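Local coordinates for protein probable succinyl-CoA:3-ketoacid coenzyme A transferase subunit B (Bacillus subtilis, PDB 3CDK) that probably catalyses transfer of coenzyme A from succinyl-CoA to a 3-oxo acid, giving a 3-oxoacyl-CoA and succinate, as the B subunit of the enzyme, at residues Asn185-Leu190 against Asp209-Gln214; Arg14-Ile19 against Glu38-Val43; Asp115-Met120 against Lys159-Pro164. All coordinates share one frame; numbering follows the deposited sequence.

Interaction 1 of 3, residues Asn185-Leu190 against Asp209-Gln214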
loop_
_atom_site.group_PDB
_atom_site.type_symbol
_atom_site.label_atom_id
_atom_site.label_comp_id
_atom_site.label_asym_id
_atom_site.label_seq_id
_atom_site.Cartn_x
_atom_site.Cartn_y
_atom_site.Cartn_z
ATOM N N ASN B 185 19.243 -9.943 24.108
ATOM C CA ASN B 185 18.276 -9.446 25.085
ATOM C C ASN B 185 18.871 -8.453 26.092
ATOM O O ASN B 185 18.852 -8.688 27.292
ATOM C CB ASN B 185 17.560 -10.614 25.807
ATOM C CG ASN B 185 16.049 -10.471 25.765
ATOM O OD1 ASN B 185 15.417 -10.701 24.723
ATOM N ND2 ASN B 185 15.460 -10.070 26.890
ATOM N N GLY B 186 19.400 -7.348 25.583
ATOM C CA GLY B 186 19.853 -6.255 26.426
ATOM C C GLY B 186 21.324 -6.313 26.756
ATOM O O GLY B 186 21.938 -5.293 27.005
ATOM N N ARG B 187 21.899 -7.504 26.771
ATOM C CA ARG B 187 23.270 -7.649 27.248
ATOM C C ARG B 187 24.245 -7.545 26.081
ATOM O O ARG B 187 23.972 -8.033 24.989
ATOM C CB ARG B 187 23.443 -8.976 28.019
ATOM C CG ARG B 187 23.681 -10.227 27.127
ATOM C CD ARG B 187 23.192 -11.552 27.740
ATOM N NE ARG B 187 23.891 -11.956 28.976
ATOM C CZ ARG B 187 25.080 -12.575 29.040
ATOM N NH1 ARG B 187 25.773 -12.851 27.933
ATOM N NH2 ARG B 187 25.593 -12.911 30.230
ATOM N N MET B 188 25.372 -6.895 26.312
ATOM C CA MET B 188 26.411 -6.814 25.309
ATOM C C MET B 188 27.533 -7.788 25.672
ATOM O O MET B 188 27.881 -7.972 26.851
ATOM C CB MET B 188 26.930 -5.382 25.206
ATOM C CG MET B 188 27.914 -5.133 24.086
ATOM S SD MET B 188 28.465 -3.414 23.926
ATOM C CE MET B 188 29.248 -3.111 25.491
ATOM N N THR B 189 28.103 -8.410 24.643
ATOM C CA THR B 189 29.113 -9.425 24.824
ATOM C C THR B 189 30.186 -9.229 23.786
ATOM O O THR B 189 29.909 -9.128 22.599
ATOM C CB THR B 189 28.497 -10.805 24.661
ATOM O OG1 THR B 189 27.518 -11.004 25.689
ATOM C CG2 THR B 189 29.553 -11.886 24.742
ATOM N N LEU B 190 31.425 -9.153 24.241
ATOM C CA LEU B 190 32.508 -8.977 23.318
ATOM C C LEU B 190 32.792 -10.322 22.719
ATOM O O LEU B 190 33.003 -11.303 23.429
ATOM C CB LEU B 190 33.713 -8.396 24.027
ATOM C CG LEU B 190 35.058 -8.431 23.316
ATOM C CD1 LEU B 190 35.017 -7.711 21.980
ATOM C CD2 LEU B 190 36.055 -7.801 24.249
ATOM N N ASP B 209 29.140 -1.582 29.538
ATOM C CA ASP B 209 29.359 -2.876 30.203
ATOM C C ASP B 209 29.110 -4.034 29.254
ATOM O O ASP B 209 28.064 -4.091 28.563
ATOM C CB ASP B 209 28.361 -3.075 31.336
ATOM C CG ASP B 209 28.862 -2.579 32.650
ATOM O OD1 ASP B 209 29.907 -1.890 32.668
ATOM O OD2 ASP B 209 28.203 -2.894 33.671
ATOM N N PHE B 210 30.033 -4.978 29.257
ATOM C CA PHE B 210 29.859 -6.153 28.463
ATOM C C PHE B 210 30.398 -7.397 29.140
ATOM O O PHE B 210 31.375 -7.346 29.877
ATOM C CB PHE B 210 30.515 -5.963 27.100
ATOM C CG PHE B 210 31.927 -5.474 27.167
ATOM C CD1 PHE B 210 32.988 -6.375 27.371
ATOM C CD2 PHE B 210 32.213 -4.122 27.004
ATOM C CE1 PHE B 210 34.310 -5.930 27.415
ATOM C CE2 PHE B 210 33.546 -3.664 27.056
ATOM C CZ PHE B 210 34.595 -4.568 27.265
ATOM N N ALA B 211 29.728 -8.514 28.888
ATOM C CA ALA B 211 30.281 -9.829 29.142
ATOM C C ALA B 211 31.354 -10.107 28.096
ATOM O O ALA B 211 31.241 -9.693 26.942
ATOM C CB ALA B 211 29.182 -10.880 29.067
ATOM N N VAL B 212 32.426 -10.776 28.480
ATOM C CA VAL B 212 33.288 -11.279 27.425
ATOM C C VAL B 212 32.937 -12.725 27.130
ATOM O O VAL B 212 32.804 -13.535 28.041
ATOM C CB VAL B 212 34.779 -10.897 27.549
ATOM C CG1 VAL B 212 35.062 -10.185 28.862
ATOM C CG2 VAL B 212 35.675 -12.082 27.282
ATOM N N SER B 213 32.726 -13.004 25.846
ATOM C CA SER B 213 32.292 -14.298 25.380
ATOM C C SER B 213 33.170 -15.422 25.881
ATOM O O SER B 213 34.376 -15.260 26.148
ATOM C CB SER B 213 32.245 -14.337 23.863
ATOM O OG SER B 213 31.927 -15.631 23.397
ATOM N N GLN B 214 32.514 -16.570 25.996
ATOM C CA GLN B 214 33.131 -17.813 26.376
ATOM C C GLN B 214 34.378 -18.083 25.506
ATOM O O GLN B 214 35.481 -18.287 26.030
ATOM C CB GLN B 214 32.062 -18.910 26.267
ATOM C CG GLN B 214 32.213 -20.059 27.259
ATOM C CD GLN B 214 32.327 -19.625 28.736
ATOM O OE1 GLN B 214 31.432 -19.914 29.546
ATOM N NE2 GLN B 214 33.444 -18.968 29.093
#
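D209 meets strand residue M188 through its backbone: the carbonyl O of D209 lies 3.4 Å from M188 CE. This methionine runs extended, with CG anti to the backbone N (chi1 -174°), and bends only at its last torsion, which turns the methyl toward the second segment. The same methyl reaches F210, arriving at the edge of the ring near its plane, with M188 CE 3.5 Å from F210 CD2. The other ortho carbon, F210 CD1, is 4.0 Å from L190 CB, and the leucine and the phenylalanine run alongside each other in the same direction. Y203, F181 and V202 add further packing to this ring. A211 is gripped twice by the backbone around T189: A211 N donates to M188 O at 2.8 Å, while L190 N donates to A211 O at 2.8 Å. On the sheet face that A211 and T189 share, A211 CB sits 3.8 Å from T189 OG1, and the R187 guanidinium approaches the same methyl obliquely. V212 points to the opposite face, as L190 does, and their CB atoms are loosely packed. At S213 the ladder closes with a bond from S213 N to L190 O, 3.0 Å long. S213 CB packs 3.7 Å from T189 CG2, whereas S213 OG turns to the carbonyl O of S215. The parallel register, with helix 199-204 between the strands in sequence, is that of a beta-alpha-beta crossover, here adding short strand 211-212 to the large mixed sheet.

Interaction 2 of 3, residues Arg14-Ile19 against Glu38-Val43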
loop_
_atom_site.group_PDB
_atom_site.type_symbol
_atom_site.label_atom_id
_atom_site.label_comp_id
_atom_site.label_asym_id
_atom_site.label_seq_id
_atom_site.Cartn_x
_atom_site.Cartn_y
_atom_site.Cartn_z
ATOM N N ARG B 14 35.134 -6.757 7.567
ATOM C CA ARG B 14 34.451 -7.613 8.508
ATOM C C ARG B 14 32.945 -7.660 8.249
ATOM O O ARG B 14 32.323 -8.724 8.370
ATOM C CB ARG B 14 34.741 -7.165 9.933
ATOM C CG ARG B 14 34.087 -8.037 11.012
ATOM C CD ARG B 14 34.338 -9.562 10.852
ATOM N NE ARG B 14 33.596 -10.283 11.882
ATOM C CZ ARG B 14 32.271 -10.449 11.881
ATOM N NH1 ARG B 14 31.698 -11.101 12.877
ATOM N NH2 ARG B 14 31.507 -9.962 10.894
ATOM N N ALA B 15 32.371 -6.515 7.889
ATOM C CA ALA B 15 30.939 -6.426 7.595
ATOM C C ALA B 15 30.532 -7.316 6.410
ATOM O O ALA B 15 29.540 -8.029 6.502
ATOM C CB ALA B 15 30.515 -4.953 7.366
ATOM N N VAL B 16 31.313 -7.293 5.320
ATOM C CA VAL B 16 31.030 -8.119 4.131
ATOM C C VAL B 16 30.609 -9.568 4.489
ATOM O O VAL B 16 29.686 -10.137 3.903
ATOM C CB VAL B 16 32.242 -8.177 3.162
ATOM C CG1 VAL B 16 31.939 -9.086 2.004
ATOM C CG2 VAL B 16 32.556 -6.829 2.638
ATOM N N GLN B 17 31.304 -10.141 5.460
ATOM C CA GLN B 17 31.006 -11.467 5.982
ATOM C C GLN B 17 29.591 -11.662 6.523
ATOM O O GLN B 17 29.217 -12.779 6.857
ATOM C CB GLN B 17 31.994 -11.798 7.091
ATOM C CG GLN B 17 33.442 -11.548 6.727
ATOM C CD GLN B 17 34.373 -11.935 7.846
ATOM O OE1 GLN B 17 33.988 -12.673 8.764
ATOM N NE2 GLN B 17 35.607 -11.438 7.790
ATOM N N GLU B 18 28.811 -10.592 6.625
ATOM C CA GLU B 18 27.454 -10.735 7.120
ATOM C C GLU B 18 26.472 -11.088 5.991
ATOM O O GLU B 18 25.374 -11.624 6.238
ATOM C CB GLU B 18 27.006 -9.492 7.890
ATOM C CG GLU B 18 27.912 -9.076 9.059
ATOM C CD GLU B 18 27.883 -10.029 10.253
ATOM O OE1 GLU B 18 26.793 -10.263 10.811
ATOM O OE2 GLU B 18 28.964 -10.530 10.658
ATOM N N ILE B 19 26.883 -10.842 4.774
ATOM C CA ILE B 19 26.054 -11.148 3.636
ATOM C C ILE B 19 26.155 -12.627 3.247
ATOM O O ILE B 19 27.173 -13.083 2.764
ATOM C CB ILE B 19 26.477 -10.214 2.517
ATOM C CG1 ILE B 19 26.042 -8.793 2.886
ATOM C CG2 ILE B 19 25.839 -10.606 1.233
ATOM C CD1 ILE B 19 27.069 -7.819 2.630
ATOM N N GLU B 38 33.045 -5.080 -2.135
ATOM C CA GLU B 38 33.800 -6.237 -1.692
ATOM C C GLU B 38 32.912 -7.430 -1.322
ATOM O O GLU B 38 33.249 -8.268 -0.485
ATOM C CB GLU B 38 34.910 -5.866 -0.677
ATOM C CG GLU B 38 36.156 -5.135 -1.312
ATOM C CD GLU B 38 37.044 -6.015 -2.268
ATOM O OE1 GLU B 38 36.758 -7.227 -2.463
ATOM O OE2 GLU B 38 38.048 -5.490 -2.831
ATOM N N ILE B 39 31.801 -7.527 -2.037
ATOM C CA ILE B 39 30.996 -8.738 -2.038
ATOM C C ILE B 39 31.577 -9.739 -3.028
ATOM O O ILE B 39 31.773 -9.397 -4.196
ATOM C CB ILE B 39 29.536 -8.428 -2.385
ATOM C CG1 ILE B 39 28.843 -7.793 -1.176
ATOM C CG2 ILE B 39 28.813 -9.683 -2.823
ATOM C CD1 ILE B 39 27.598 -7.013 -1.514
ATOM N N PRO B 40 31.863 -10.971 -2.560
ATOM C CA PRO B 40 32.531 -11.971 -3.400
ATOM C C PRO B 40 31.566 -12.679 -4.354
ATOM O O PRO B 40 30.376 -12.831 -4.052
ATOM C CB PRO B 40 33.126 -12.966 -2.386
ATOM C CG PRO B 40 32.688 -12.479 -1.008
ATOM C CD PRO B 40 31.578 -11.499 -1.213
ATOM N N ASP B 41 32.101 -13.116 -5.490
ATOM C CA ASP B 41 31.309 -13.648 -6.591
ATOM C C ASP B 41 30.435 -14.846 -6.267
ATOM O O ASP B 41 29.372 -15.004 -6.863
ATOM C CB ASP B 41 32.205 -13.964 -7.787
ATOM C CG ASP B 41 32.392 -12.763 -8.701
ATOM O OD1 ASP B 41 31.835 -11.684 -8.390
ATOM O OD2 ASP B 41 33.083 -12.908 -9.737
ATOM N N GLY B 42 30.878 -15.695 -5.344
ATOM C CA GLY B 42 30.028 -16.791 -4.869
ATOM C C GLY B 42 28.655 -16.307 -4.422
ATOM O O GLY B 42 27.638 -16.963 -4.670
ATOM N N VAL B 43 28.634 -15.124 -3.811
ATOM C CA VAL B 43 27.466 -14.624 -3.095
ATOM C C VAL B 43 26.496 -13.763 -3.950
ATOM O O VAL B 43 26.863 -12.679 -4.409
ATOM C CB VAL B 43 27.902 -13.884 -1.778
ATOM C CG1 VAL B 43 26.681 -13.425 -0.982
ATOM C CG2 VAL B 43 28.797 -14.780 -0.906
#
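V16 and I39 bring the two backbones together, their CA atoms 6.2 Å apart; farther along, I19 CA and V43 CA stand 7.7 Å from each other. Near the end of the N-terminal helix the chain makes a type I turn from V16 to I19, held by I19 N donating to V16 O at 3.0 Å. The 38-43 segment has no regular structure but curls back on itself, with V43 N bonded to P40 O at 2.9 Å. The contact between them is carried by aliphatic groups. Both V16 methyls lie beside the carbonyl O of E38; CG1, anti to the backbone N (chi1 177°), is also 4.0 Å from P40 CD. I19 divides its branches between two partners. Its CD1 end approaches I39 CG1 at 4.2 Å, while I19 CG2 packs 3.7 Å from V43 CG1; in both pairs the side chains cross at about a right angle. V35 lies against V16 and I19, and L102 and V45 also touch I19. On the helix side, R14 NH2 reaches E18 OE2 at 2.6 Å in a nearly straight salt bridge (167°), lying in the guanidinium plane but on the anti side of the carboxylate. R14, R141 and R173 gather round this buried carboxylate and would probably keep it ionised; R14 also pairs with E192. The contact joins the end of the N-terminal helix and the adjoining turn, which meet strands 102-105 and 141-145, to the connection between neighbouring parallel strands 24-27 and 46-49, an arrangement belonging to the alpha/beta fold of the coenzyme A transferases.

Interaction 3 of 3, residues Asp115-Met120 against Lys159-Pro164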
loop_
_atom_site.group_PDB
_atom_site.type_symbol
_atom_site.label_atom_id
_atom_site.label_comp_id
_atom_site.label_asym_id
_atom_site.label_seq_id
_atom_site.Cartn_x
_atom_site.Cartn_y
_atom_site.Cartn_z
ATOM N N ASP B 115 20.914 -0.013 21.933
ATOM C CA ASP B 115 20.348 1.208 21.338
ATOM C C ASP B 115 21.338 1.745 20.325
ATOM O O ASP B 115 22.568 1.485 20.423
ATOM C CB ASP B 115 20.123 2.313 22.367
ATOM C CG ASP B 115 19.167 1.925 23.462
ATOM O OD1 ASP B 115 18.447 0.908 23.338
ATOM O OD2 ASP B 115 19.128 2.667 24.462
ATOM N N LEU B 116 20.803 2.488 19.368
ATOM C CA LEU B 116 21.586 3.154 18.359
ATOM C C LEU B 116 21.198 4.607 18.215
ATOM O O LEU B 116 20.086 4.983 18.437
ATOM C CB LEU B 116 21.420 2.444 17.037
ATOM C CG LEU B 116 21.938 3.150 15.791
ATOM C CD1 LEU B 116 23.404 3.081 15.629
ATOM C CD2 LEU B 116 21.272 2.589 14.598
ATOM N N ALA B 117 22.152 5.421 17.838
ATOM C CA ALA B 117 21.935 6.822 17.717
ATOM C C ALA B 117 22.747 7.293 16.535
ATOM O O ALA B 117 23.945 7.348 16.625
ATOM C CB ALA B 117 22.373 7.514 18.953
ATOM N N ASN B 118 22.120 7.627 15.414
ATOM C CA ASN B 118 22.915 8.030 14.271
ATOM C C ASN B 118 22.289 9.063 13.378
ATOM O O ASN B 118 22.680 9.184 12.239
ATOM C CB ASN B 118 23.322 6.819 13.442
ATOM C CG ASN B 118 22.218 6.313 12.576
ATOM O OD1 ASN B 118 22.374 5.331 11.875
ATOM N ND2 ASN B 118 21.094 6.985 12.607
ATOM N N TRP B 119 21.324 9.820 13.874
ATOM C CA TRP B 119 20.733 10.816 13.006
ATOM C C TRP B 119 20.995 12.263 13.359
ATOM O O TRP B 119 20.892 13.115 12.509
ATOM C CB TRP B 119 19.251 10.556 12.797
ATOM C CG TRP B 119 18.405 10.716 13.987
ATOM C CD1 TRP B 119 18.342 9.899 15.043
ATOM C CD2 TRP B 119 17.459 11.747 14.218
ATOM N NE1 TRP B 119 17.432 10.354 15.930
ATOM C CE2 TRP B 119 16.871 11.495 15.444
ATOM C CE3 TRP B 119 17.057 12.866 13.498
ATOM C CZ2 TRP B 119 15.904 12.323 15.990
ATOM C CZ3 TRP B 119 16.089 13.689 14.042
ATOM C CH2 TRP B 119 15.526 13.412 15.269
ATOM N N MET B 120 21.350 12.553 14.598
ATOM C CA MET B 120 21.359 13.931 15.032
ATOM C C MET B 120 22.341 14.205 16.151
ATOM O O MET B 120 22.438 13.440 17.091
ATOM C CB MET B 120 19.955 14.325 15.479
ATOM C CG MET B 120 19.842 15.742 15.987
ATOM S SD MET B 120 18.305 16.058 16.822
ATOM C CE MET B 120 17.326 16.661 15.469
ATOM N N LYS B 159 27.289 3.205 28.092
ATOM C CA LYS B 159 26.235 2.687 28.951
ATOM C C LYS B 159 24.936 3.190 28.415
ATOM O O LYS B 159 24.056 2.427 28.078
ATOM C CB LYS B 159 26.363 3.201 30.384
ATOM C CG LYS B 159 27.368 2.477 31.211
ATOM C CD LYS B 159 26.865 2.196 32.626
ATOM C CE LYS B 159 27.694 1.088 33.222
ATOM N NZ LYS B 159 28.087 1.365 34.646
ATOM N N THR B 160 24.822 4.496 28.328
ATOM C CA THR B 160 23.608 5.112 27.875
ATOM C C THR B 160 23.960 6.137 26.786
ATOM O O THR B 160 24.995 6.786 26.856
ATOM C CB THR B 160 22.821 5.699 29.064
ATOM O OG1 THR B 160 21.849 6.617 28.573
ATOM C CG2 THR B 160 23.713 6.444 30.033
ATOM N N CYS B 161 23.127 6.249 25.757
ATOM C CA CYS B 161 23.442 7.149 24.645
ATOM C C CYS B 161 23.240 8.584 25.056
ATOM O O CYS B 161 22.298 8.875 25.781
ATOM C CB CYS B 161 22.583 6.844 23.424
ATOM S SG CYS B 161 23.284 5.570 22.367
ATOM N N SER B 162 24.118 9.478 24.600
ATOM C CA SER B 162 23.962 10.901 24.886
ATOM C C SER B 162 23.281 11.643 23.728
ATOM O O SER B 162 22.943 12.810 23.835
ATOM C CB SER B 162 25.303 11.521 25.218
ATOM O OG SER B 162 26.139 11.395 24.105
ATOM N N LEU B 163 23.047 10.952 22.627
ATOM C CA LEU B 163 22.468 11.593 21.455
ATOM C C LEU B 163 21.058 11.097 21.170
ATOM O O LEU B 163 20.672 10.023 21.605
ATOM C CB LEU B 163 23.362 11.322 20.242
ATOM C CG LEU B 163 24.785 11.878 20.313
ATOM C CD1 LEU B 163 25.570 11.333 19.142
ATOM C CD2 LEU B 163 24.812 13.406 20.319
ATOM N N PRO B 164 20.281 11.863 20.421
ATOM C CA PRO B 164 18.953 11.390 20.051
ATOM C C PRO B 164 19.002 9.997 19.463
ATOM O O PRO B 164 19.865 9.719 18.629
ATOM C CB PRO B 164 18.522 12.384 18.975
ATOM C CG PRO B 164 19.190 13.630 19.411
ATOM C CD PRO B 164 20.556 13.194 19.881
HETATM O O HOH W 1 21.435 10.415 16.674
#
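P164 is the main apolar partner of the first segment, meeting W119 and M120 by different ring carbons. P164 CB lies 4.0 Å from W119 CZ2, the two side chains crossing at about a right angle, while P164 CG packs 3.7 Å from M120 SD. M120 in turn rests its own CB on one face of the indole, 3.7 Å above the plane and offset toward the rim. With chi1 at 67°, W119 CG sits between the backbone N and C, which brings the indole in against P164. Farther back, A117 CB faces two residues of the loop, at 4.0 Å from C161 SG and 4.1 Å from L163 CB. A117 belongs to short strand 116-117, an outer strand of a small three-stranded mixed sheet whose middle strand is 109-111; the 159-164 loop leaves this sheet from strand 157-158 and folds back over A117. Polar links between the segments run through a water, which accepts from M120 N at 3.0 Å and donates to P164 O at 2.6 Å. The carbonyl of L165 takes the N-H of W119 NE1, and T166 OG1 is bonded to N118 N, so the chain just after P164 continues the attachment. Replacing W119 by an alanine would probably leave L165 O without its indole N-H and open a gap beside P164 CB and under M120 CB. A polar side chain of another protein chain also packs on W119, and the N118 side chain is about 10 Å from that of E50, the predicted active-site residue.

Overall arrangement
Along the chain the three contacts follow one another: interaction 2, then 3, then 1. Interactions 2 and 3 lie on opposite sides of the chain's centre, their own centres about 28 Å apart; those of 1 and 2 are about 25 Å apart and those of 1 and 3 about 19 Å. Interaction 1 extends the large mixed sheet by a strand, and interaction 2 joins the N-terminal helix end and adjoining turn, which meet that sheet, to a loop connecting two of its strands. Interaction 3 belongs to the separate small sheet. It touches interaction 1 where K159 CE lies 3.8 Å from D209 OD1, so the loop after strand 157-158 borders the segment carrying strand 211-212.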